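Local coordinates for uncharacterized protein (Bacteroides uniformis, PDB 4K61) that is of unknown function but belongs to the PepSY-like, putative beta-lactamase-inhibitor-like family, so a binding or inhibitory role is possible but unproven, at residues 10-15 with 22-27; 70-75 with 113-118; 99-104 with 131-136. One frame throughout, in Å; residues are numbered along the deposited sequence.

Contact 1. Residues 10-15 with 22-27; sequences AALKKM and VAWSHD
Leu12, on helix 6-15, meets Val22 and, on strand 23-27, Trp24. The contact is wholly apolar, and no hydrogen bond crosses it. Nearly all of it falls on one methyl, CD2 of Leu12.

The aliphatic part is Leu12 against Val22. The two side chains reach toward each other tip to tip. Leu12 CD2 sits over the fork of the valine, 3.9 Å from Val22 CG2 and equally far from CG1.

The aromatic part is Leu12 against Trp24. These side chains slide past each other in opposite directions. Leu12 CD2 lies 3.7 Å from Trp24 CZ2, approaching the six-membered ring obliquely. Trp24 CG is anti to its own carbonyl carbon (chi1 -69°), which swings the indole back toward the helix. Val22 CG1 stands over one face of the indole, 3.5 Å above its plane and offset toward the rim. Valine and indole thus form one apolar surface for the leucine.

The contact joins the helix to edge strand 23-27 of the antiparallel sheet. Leu12 also packs on Ala33 and Phe35 of strand 30-37 and on Phe46 of strand 40-46, so it spans three neighbouring strands. Trp24 rests on Val8 and Gln9 of the same helix and on Ala33 in the next strand.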
loop_
_atom_site.group_PDB
_atom_site.type_symbol
_atom_site.label_atom_id
_atom_site.label_comp_id
_atom_site.label_asym_id
_atom_site.label_seq_id
_atom_site.Cartn_x
_atom_site.Cartn_y
_atom_site.Cartn_z
ATOM N N ALA A 10 7.689 1.772 -19.947
ATOM C CA ALA A 10 6.940 2.777 -20.739
ATOM C C ALA A 10 5.559 3.051 -20.141
ATOM O O ALA A 10 5.087 4.209 -20.117
ATOM C CB ALA A 10 6.801 2.334 -22.186
ATOM N N ALA A 11 4.923 2.016 -19.625
ATOM C CA ALA A 11 3.597 2.191 -18.994
ATOM C C ALA A 11 3.662 3.069 -17.751
ATOM O O ALA A 11 2.775 3.887 -17.538
ATOM C CB ALA A 11 2.975 0.866 -18.637
ATOM N N LEU A 12 4.740 2.937 -16.952
ATOM C CA LEU A 12 4.934 3.791 -15.783
ATOM C C LEU A 12 5.185 5.250 -16.213
ATOM O O LEU A 12 4.574 6.176 -15.657
ATOM C CB LEU A 12 6.127 3.332 -14.935
ATOM C CG LEU A 12 6.431 4.198 -13.693
ATOM C CD1 LEU A 12 5.274 4.149 -12.696
ATOM C CD2 LEU A 12 7.725 3.755 -13.040
ATOM N N LYS A 13 6.026 5.438 -17.223
ATOM C CA LYS A 13 6.373 6.769 -17.719
ATOM C C LYS A 13 5.124 7.471 -18.275
ATOM O O LYS A 13 4.936 8.672 -18.099
ATOM C CB LYS A 13 7.485 6.670 -18.759
ATOM C CG LYS A 13 8.161 7.983 -19.098
ATOM C CD LYS A 13 9.559 7.752 -19.647
ATOM C CE LYS A 13 10.370 9.011 -19.746
ATOM N NZ LYS A 13 10.094 9.705 -21.029
ATOM N N LYS A 14 4.237 6.715 -18.895
ATOM C CA LYS A 14 2.954 7.268 -19.321
ATOM C C LYS A 14 2.060 7.761 -18.165
ATOM O O LYS A 14 1.455 8.838 -18.260
ATOM C CB LYS A 14 2.231 6.220 -20.165
ATOM C CG LYS A 14 0.914 6.655 -20.776
ATOM C CD LYS A 14 0.464 5.607 -21.788
ATOM C CE LYS A 14 -1.039 5.612 -21.990
ATOM N NZ LYS A 14 -1.458 6.795 -22.790
HETATM N N MSE A 15 1.962 6.989 -17.080
HETATM C CA MSE A 15 1.165 7.376 -15.896
HETATM C C MSE A 15 1.807 8.557 -15.204
HETATM O O MSE A 15 1.140 9.425 -14.714
HETATM C CB MSE A 15 1.085 6.219 -14.878
HETATM C CG MSE A 15 0.114 5.117 -15.260
HETATM SE SE MSE A 15 0.442 3.641 -13.964
HETATM C CE MSE A 15 -0.614 4.313 -12.484
ATOM N N VAL A 22 13.574 5.554 -10.280
ATOM C CA VAL A 22 12.728 4.417 -10.049
ATOM C C VAL A 22 13.541 3.212 -9.632
ATOM O O VAL A 22 14.559 2.891 -10.243
ATOM C CB VAL A 22 11.872 4.088 -11.306
ATOM C CG1 VAL A 22 10.991 2.886 -11.056
ATOM C CG2 VAL A 22 11.009 5.278 -11.701
ATOM N N ALA A 23 13.061 2.487 -8.629
ATOM C CA ALA A 23 13.618 1.180 -8.305
ATOM C C ALA A 23 12.606 0.095 -8.643
ATOM O O ALA A 23 11.483 0.117 -8.153
ATOM C CB ALA A 23 13.969 1.107 -6.825
ATOM N N TRP A 24 13.023 -0.884 -9.439
ATOM C CA TRP A 24 12.152 -1.995 -9.855
ATOM C C TRP A 24 12.405 -3.276 -9.056
ATOM O O TRP A 24 13.556 -3.648 -8.771
ATOM C CB TRP A 24 12.349 -2.308 -11.346
ATOM C CG TRP A 24 11.840 -1.239 -12.257
ATOM C CD1 TRP A 24 12.565 -0.251 -12.827
ATOM C CD2 TRP A 24 10.486 -1.075 -12.723
ATOM N NE1 TRP A 24 11.741 0.551 -13.606
ATOM C CE2 TRP A 24 10.462 0.066 -13.547
ATOM C CE3 TRP A 24 9.286 -1.749 -12.476
ATOM C CZ2 TRP A 24 9.283 0.534 -14.152
ATOM C CZ3 TRP A 24 8.116 -1.294 -13.092
ATOM C CH2 TRP A 24 8.134 -0.169 -13.928
ATOM N N SER A 25 11.325 -3.963 -8.721
ATOM C CA SER A 25 11.397 -5.257 -8.068
ATOM C C SER A 25 10.292 -6.162 -8.611
ATOM O O SER A 25 9.500 -5.742 -9.457
ATOM C CB SER A 25 11.293 -5.117 -6.539
ATOM O OG SER A 25 10.042 -4.607 -6.170
ATOM N N HIS A 26 10.338 -7.423 -8.186
ATOM C CA HIS A 26 9.383 -8.447 -8.599
ATOM C C HIS A 26 8.584 -8.864 -7.362
ATOM O O HIS A 26 9.142 -8.950 -6.270
ATOM C CB HIS A 26 10.151 -9.648 -9.146
ATOM C CG HIS A 26 10.774 -9.425 -10.488
ATOM N ND1 HIS A 26 11.049 -10.476 -11.331
ATOM C CD2 HIS A 26 11.158 -8.301 -11.151
ATOM C CE1 HIS A 26 11.600 -10.020 -12.442
ATOM N NE2 HIS A 26 11.687 -8.705 -12.355
ATOM N N ASP A 27 7.277 -9.067 -7.512
ATOM C CA ASP A 27 6.402 -9.419 -6.381
ATOM C C ASP A 27 5.401 -10.391 -6.969
ATOM O O ASP A 27 4.511 -10.011 -7.724
ATOM C CB ASP A 27 5.706 -8.179 -5.817
ATOM C CG ASP A 27 4.776 -8.478 -4.634
ATOM O OD1 ASP A 27 4.630 -9.660 -4.232
ATOM O OD2 ASP A 27 4.176 -7.489 -4.128
#

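Contact 2. Residues 70-75 with 113-118; sequences YNAFAA and ILFTPT
Phe115 points its ring at helix 67-75 and meets Ala72 and Phe73 there. The contact across the two segments is apolar, and two of its three residues are buried.

The first kind of interaction is ring against helix. Phe115 CG is anti to the carbonyl carbon (chi1 -65°), and this torsion turns CE2 and CZ onto the helix. The far end of the ring does the touching. Phe115 CE2 lies 4.0 Å from Ala72 CB, and Phe115 CZ lies 3.8 Å from Phe73 CA. The ring tip therefore presses on the helix backbone as well as on side chains.

The second kind is aromatic: Phe115 CZ meets CB of Phe73 and the edge of its ring. Phe115 CZ is 3.8 Å from Phe73 CB and lies near the plane of the Phe73 ring. The two side chains cross obliquely. Phe73 CG is anti to the backbone N (chi1 172°), which carries its ring past the tip of Phe115 instead of over it.

No hydrogen bond crosses between 70-75 and 113-118. Where strand 110-115 gives way to a turn, Thr118 N makes a weak 3.4 Å hydrogen bond to Thr116 OG1. Both threonine hydroxyls are hydrogen-bonded to Glu120 OE1, which ties the turn together.

The helix packs against the sheet here. Phe73 reaches on to Val102 of strand 97-103 and Val83 of strand 82-90. Phe115 packs on Val100 in strand 97-103 and on Ile121 in strand 121-126. The two phenylalanines thus extend the helix-sheet interface over four adjoining strands.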
loop_
_atom_site.group_PDB
_atom_site.type_symbol
_atom_site.label_atom_id
_atom_site.label_comp_id
_atom_site.label_asym_id
_atom_site.label_seq_id
_atom_site.Cartn_x
_atom_site.Cartn_y
_atom_site.Cartn_z
ATOM N N TYR A 70 -9.811 7.940 10.642
ATOM C CA TYR A 70 -9.178 8.266 11.918
ATOM C C TYR A 70 -10.109 7.924 13.079
ATOM O O TYR A 70 -9.731 7.212 14.012
ATOM C CB TYR A 70 -8.782 9.739 11.963
ATOM C CG TYR A 70 -7.939 10.096 13.161
ATOM C CD1 TYR A 70 -8.523 10.338 14.404
ATOM C CD2 TYR A 70 -6.550 10.181 13.053
ATOM C CE1 TYR A 70 -7.743 10.658 15.514
ATOM C CE2 TYR A 70 -5.762 10.508 14.148
ATOM C CZ TYR A 70 -6.361 10.746 15.375
ATOM O OH TYR A 70 -5.574 11.073 16.456
ATOM N N ASN A 71 -11.338 8.405 12.995
ATOM C CA ASN A 71 -12.313 8.133 14.039
ATOM C C ASN A 71 -12.595 6.665 14.215
ATOM O O ASN A 71 -12.708 6.204 15.333
ATOM C CB ASN A 71 -13.615 8.898 13.779
ATOM C CG ASN A 71 -13.424 10.387 13.867
ATOM O OD1 ASN A 71 -12.496 10.865 14.514
ATOM N ND2 ASN A 71 -14.286 11.129 13.192
ATOM N N ALA A 72 -12.692 5.921 13.118
ATOM C CA ALA A 72 -12.990 4.501 13.195
ATOM C C ALA A 72 -11.821 3.745 13.798
ATOM O O ALA A 72 -12.019 2.836 14.602
ATOM C CB ALA A 72 -13.354 3.943 11.834
ATOM N N PHE A 73 -10.597 4.132 13.428
ATOM C CA PHE A 73 -9.422 3.506 14.007
ATOM C C PHE A 73 -9.377 3.768 15.517
ATOM O O PHE A 73 -9.155 2.849 16.301
ATOM C CB PHE A 73 -8.132 4.017 13.346
ATOM C CG PHE A 73 -6.900 3.557 14.032
ATOM C CD1 PHE A 73 -6.434 2.275 13.862
ATOM C CD2 PHE A 73 -6.221 4.412 14.907
ATOM C CE1 PHE A 73 -5.299 1.817 14.528
ATOM C CE2 PHE A 73 -5.093 3.963 15.582
ATOM C CZ PHE A 73 -4.631 2.672 15.390
ATOM N N ALA A 74 -9.585 5.026 15.903
ATOM C CA ALA A 74 -9.531 5.442 17.320
ATOM C C ALA A 74 -10.573 4.713 18.162
ATOM O O ALA A 74 -10.328 4.419 19.321
ATOM C CB ALA A 74 -9.708 6.941 17.427
ATOM N N ALA A 75 -11.716 4.407 17.575
ATOM C CA ALA A 75 -12.775 3.688 18.272
ATOM C C ALA A 75 -12.555 2.174 18.333
ATOM O O ALA A 75 -13.214 1.504 19.101
ATOM C CB ALA A 75 -14.120 3.979 17.622
ATOM N N ILE A 113 -4.917 -3.569 9.457
ATOM C CA ILE A 113 -6.359 -3.307 9.397
ATOM C C ILE A 113 -6.663 -2.542 8.109
ATOM O O ILE A 113 -6.025 -1.511 7.812
ATOM C CB ILE A 113 -6.805 -2.471 10.633
ATOM C CG1 ILE A 113 -6.299 -3.080 11.956
ATOM C CG2 ILE A 113 -8.321 -2.363 10.679
ATOM C CD1 ILE A 113 -5.077 -2.394 12.521
ATOM N N LEU A 114 -7.647 -3.037 7.355
ATOM C CA LEU A 114 -8.061 -2.446 6.086
ATOM C C LEU A 114 -9.390 -1.732 6.282
ATOM O O LEU A 114 -10.337 -2.324 6.747
ATOM C CB LEU A 114 -8.166 -3.496 5.017
ATOM C CG LEU A 114 -6.954 -4.391 4.811
ATOM C CD1 LEU A 114 -7.222 -5.314 3.623
ATOM C CD2 LEU A 114 -5.679 -3.581 4.608
ATOM N N PHE A 115 -9.384 -0.432 5.976
ATOM C CA PHE A 115 -10.538 0.416 6.083
ATOM C C PHE A 115 -10.992 0.872 4.694
ATOM O O PHE A 115 -10.153 1.178 3.827
ATOM C CB PHE A 115 -10.191 1.685 6.851
ATOM C CG PHE A 115 -9.826 1.476 8.284
ATOM C CD1 PHE A 115 -8.514 1.230 8.657
ATOM C CD2 PHE A 115 -10.800 1.564 9.275
ATOM C CE1 PHE A 115 -8.178 1.103 10.000
ATOM C CE2 PHE A 115 -10.482 1.393 10.595
ATOM C CZ PHE A 115 -9.173 1.173 10.972
ATOM N N THR A 116 -12.297 0.997 4.487
ATOM C CA THR A 116 -12.795 1.753 3.353
ATOM C C THR A 116 -12.531 3.250 3.620
ATOM O O THR A 116 -12.252 3.639 4.760
ATOM C CB THR A 116 -14.314 1.582 3.167
ATOM O OG1 THR A 116 -15.001 2.138 4.289
ATOM C CG2 THR A 116 -14.664 0.115 3.044
ATOM N N PRO A 117 -12.643 4.083 2.579
ATOM C CA PRO A 117 -12.384 5.510 2.805
ATOM C C PRO A 117 -13.383 6.167 3.763
ATOM O O PRO A 117 -13.098 7.240 4.299
ATOM C CB PRO A 117 -12.471 6.100 1.391
ATOM C CG PRO A 117 -12.148 4.954 0.479
ATOM C CD PRO A 117 -12.822 3.789 1.147
ATOM N N THR A 118 -14.536 5.541 3.989
ATOM C CA THR A 118 -15.517 6.047 4.953
ATOM C C THR A 118 -15.389 5.391 6.333
ATOM O O THR A 118 -16.236 5.576 7.184
ATOM C CB THR A 118 -16.968 5.882 4.425
ATOM O OG1 THR A 118 -17.197 4.538 3.981
ATOM C CG2 THR A 118 -17.229 6.837 3.265
#

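Contact 3. Residues 99-104 with 131-136; sequences AVEVGM and YNPLGA
Pro133 and Leu134 are the residues through which the loop before the last helix touches strand 97-103. Glu101 and Ala99 receive them, two positions apart along the strand. No hydrogen bond links the two segments.

Asn132 starts a type I beta turn that closes at Gly135. The turn is held by a 2.8 Å hydrogen bond from Gly135 N to Asn132 O.

Pro133 is the second residue of the turn. Its CG lies 3.8 Å from Glu101 OE1, and the two side chains cross at about a right angle. Glu101 CG is anti to the backbone N (chi1 -170°), and the extended chain carries the carboxylate out to the proline ring. Glu101 was deposited in two conformers, so this touch is doubtful for the residue as a whole.

Leu134 comes next and makes the apolar part of the contact. Its CD2 lies 3.9 Å from Ala99 CB. The leucine CG is anti to the carbonyl carbon (chi1 -71°), and the end of the side chain comes nearer the strand than its CB does. Gly135 then brings the backbone close to the Asn132 amide, with Gly135 CA 3.3 Å from Asn132 ND2.

The turn lies against the sheet, across three of its strands. Leu134 also packs on Asn85 and Thr87 of strand 82-90 and on Gln112 of strand 110-115. Gln112 NE2 and Thr138 OG1 bond to Pro133 O, while Gln56 NE2 bonds to Leu134 O. These bonds tie the turn to strands 110-115 and 52-58 and to helix 136-139.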
loop_
_atom_site.group_PDB
_atom_site.type_symbol
_atom_site.label_atom_id
_atom_site.label_comp_id
_atom_site.label_asym_id
_atom_site.label_seq_id
_atom_site.Cartn_x
_atom_site.Cartn_y
_atom_site.Cartn_z
ATOM N N ALA A 99 -4.792 1.136 4.517
ATOM C CA ALA A 99 -4.204 0.014 5.225
ATOM C C ALA A 99 -3.374 0.566 6.385
ATOM O O ALA A 99 -2.440 1.388 6.198
ATOM C CB ALA A 99 -3.349 -0.820 4.306
ATOM N N VAL A 100 -3.739 0.163 7.597
ATOM C CA VAL A 100 -3.035 0.641 8.794
ATOM C C VAL A 100 -2.343 -0.536 9.472
ATOM O O VAL A 100 -2.967 -1.570 9.711
ATOM C CB VAL A 100 -4.004 1.265 9.798
ATOM C CG1 VAL A 100 -3.242 1.684 11.030
ATOM C CG2 VAL A 100 -4.737 2.427 9.156
ATOM N N GLU A 101 -1.051 -0.389 9.766
ATOM C CA GLU A 101 -0.331 -1.414 10.521
ATOM C C GLU A 101 -0.014 -0.892 11.908
ATOM O O GLU A 101 0.515 0.219 12.042
ATOM C CB GLU A 101 0.951 -1.866 9.831
ATOM C CG GLU A 101 1.526 -3.088 10.535
ATOM C CD GLU A 101 2.503 -3.903 9.690
ATOM O OE1 GLU A 101 2.413 -3.851 8.439
ATOM O OE2 GLU A 101 3.319 -4.648 10.291
ATOM N N VAL A 102 -0.340 -1.695 12.925
ATOM C CA VAL A 102 -0.039 -1.341 14.308
ATOM C C VAL A 102 0.827 -2.398 14.973
ATOM O O VAL A 102 0.655 -3.593 14.700
ATOM C CB VAL A 102 -1.304 -1.152 15.148
ATOM C CG1 VAL A 102 -2.116 0.007 14.613
ATOM C CG2 VAL A 102 -2.164 -2.409 15.183
ATOM N N GLY A 103 1.690 -1.947 15.883
ATOM C CA GLY A 103 2.467 -2.810 16.765
ATOM C C GLY A 103 1.861 -2.644 18.152
ATOM O O GLY A 103 1.548 -1.535 18.558
HETATM N N MSE A 104 1.650 -3.742 18.878
HETATM C CA MSE A 104 0.979 -3.669 20.198
HETATM C C MSE A 104 1.951 -3.479 21.324
HETATM O O MSE A 104 3.179 -3.559 21.140
HETATM C CB MSE A 104 0.095 -4.886 20.459
HETATM C CG MSE A 104 -0.922 -5.133 19.354
HETATM SE SE MSE A 104 -2.233 -3.665 19.076
HETATM C CE MSE A 104 -3.113 -3.844 20.843
ATOM N N TYR A 131 5.682 -11.895 5.758
ATOM C CA TYR A 131 6.878 -11.250 5.220
ATOM C C TYR A 131 6.608 -9.900 4.509
ATOM O O TYR A 131 7.277 -8.882 4.792
ATOM C CB TYR A 131 7.571 -12.284 4.300
ATOM C CG TYR A 131 8.252 -11.755 3.052
ATOM C CD1 TYR A 131 9.364 -10.930 3.155
ATOM C CD2 TYR A 131 7.805 -12.117 1.763
ATOM C CE1 TYR A 131 10.006 -10.455 2.028
ATOM C CE2 TYR A 131 8.442 -11.642 0.627
ATOM C CZ TYR A 131 9.543 -10.817 0.767
ATOM O OH TYR A 131 10.180 -10.340 -0.354
ATOM N N ASN A 132 5.618 -9.892 3.617
ATOM C CA ASN A 132 5.341 -8.713 2.776
ATOM C C ASN A 132 3.855 -8.365 2.838
ATOM O O ASN A 132 3.118 -8.565 1.874
ATOM C CB ASN A 132 5.804 -9.004 1.344
ATOM C CG ASN A 132 5.727 -7.790 0.434
ATOM O OD1 ASN A 132 5.836 -6.644 0.880
ATOM N ND2 ASN A 132 5.548 -8.041 -0.856
ATOM N N PRO A 133 3.399 -7.890 4.007
ATOM C CA PRO A 133 1.956 -7.709 4.260
ATOM C C PRO A 133 1.221 -6.732 3.324
ATOM O O PRO A 133 0.009 -6.900 3.111
ATOM C CB PRO A 133 1.905 -7.216 5.702
ATOM C CG PRO A 133 3.253 -6.698 5.998
ATOM C CD PRO A 133 4.219 -7.450 5.144
ATOM N N LEU A 134 1.938 -5.772 2.749
ATOM C CA LEU A 134 1.335 -4.884 1.730
ATOM C C LEU A 134 1.562 -5.363 0.313
ATOM O O LEU A 134 1.134 -4.718 -0.648
ATOM C CB LEU A 134 1.881 -3.464 1.846
ATOM C CG LEU A 134 1.386 -2.725 3.077
ATOM C CD1 LEU A 134 2.193 -1.464 3.230
ATOM C CD2 LEU A 134 -0.106 -2.446 2.983
ATOM N N GLY A 135 2.171 -6.541 0.174
ATOM C CA GLY A 135 2.355 -7.136 -1.125
ATOM C C GLY A 135 1.070 -7.531 -1.809
ATOM O O GLY A 135 -0.010 -7.532 -1.230
ATOM N N ALA A 136 1.227 -7.948 -3.059
ATOM C CA ALA A 136 0.118 -8.298 -3.953
ATOM C C ALA A 136 -0.840 -9.385 -3.428
ATOM O O ALA A 136 -2.045 -9.378 -3.741
ATOM C CB ALA A 136 0.706 -8.735 -5.291
#

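In the fold
All three contacts rest on one antiparallel sheet of eight strands, whose neighbours in the sheet follow chain order. Contacts 1 and 2 each set a helix on it, on opposite sides of the chain's centre. Their centres are 30 Å apart and their nearest atoms about 14 Å. Contact 3 lies 15 Å from contact 2, centre to centre, and its strand 97-103 is the sheet neighbour of strand 110-115 in contact 2. There Ile113 N is 2.8 Å from Val100 O, a probable hydrogen bond. Contact 3 also meets contact 1, although their centres are 22 Å apart: Asp27 OD2 lies 3.2 Å from Ala136 N, again a probable hydrogen bond.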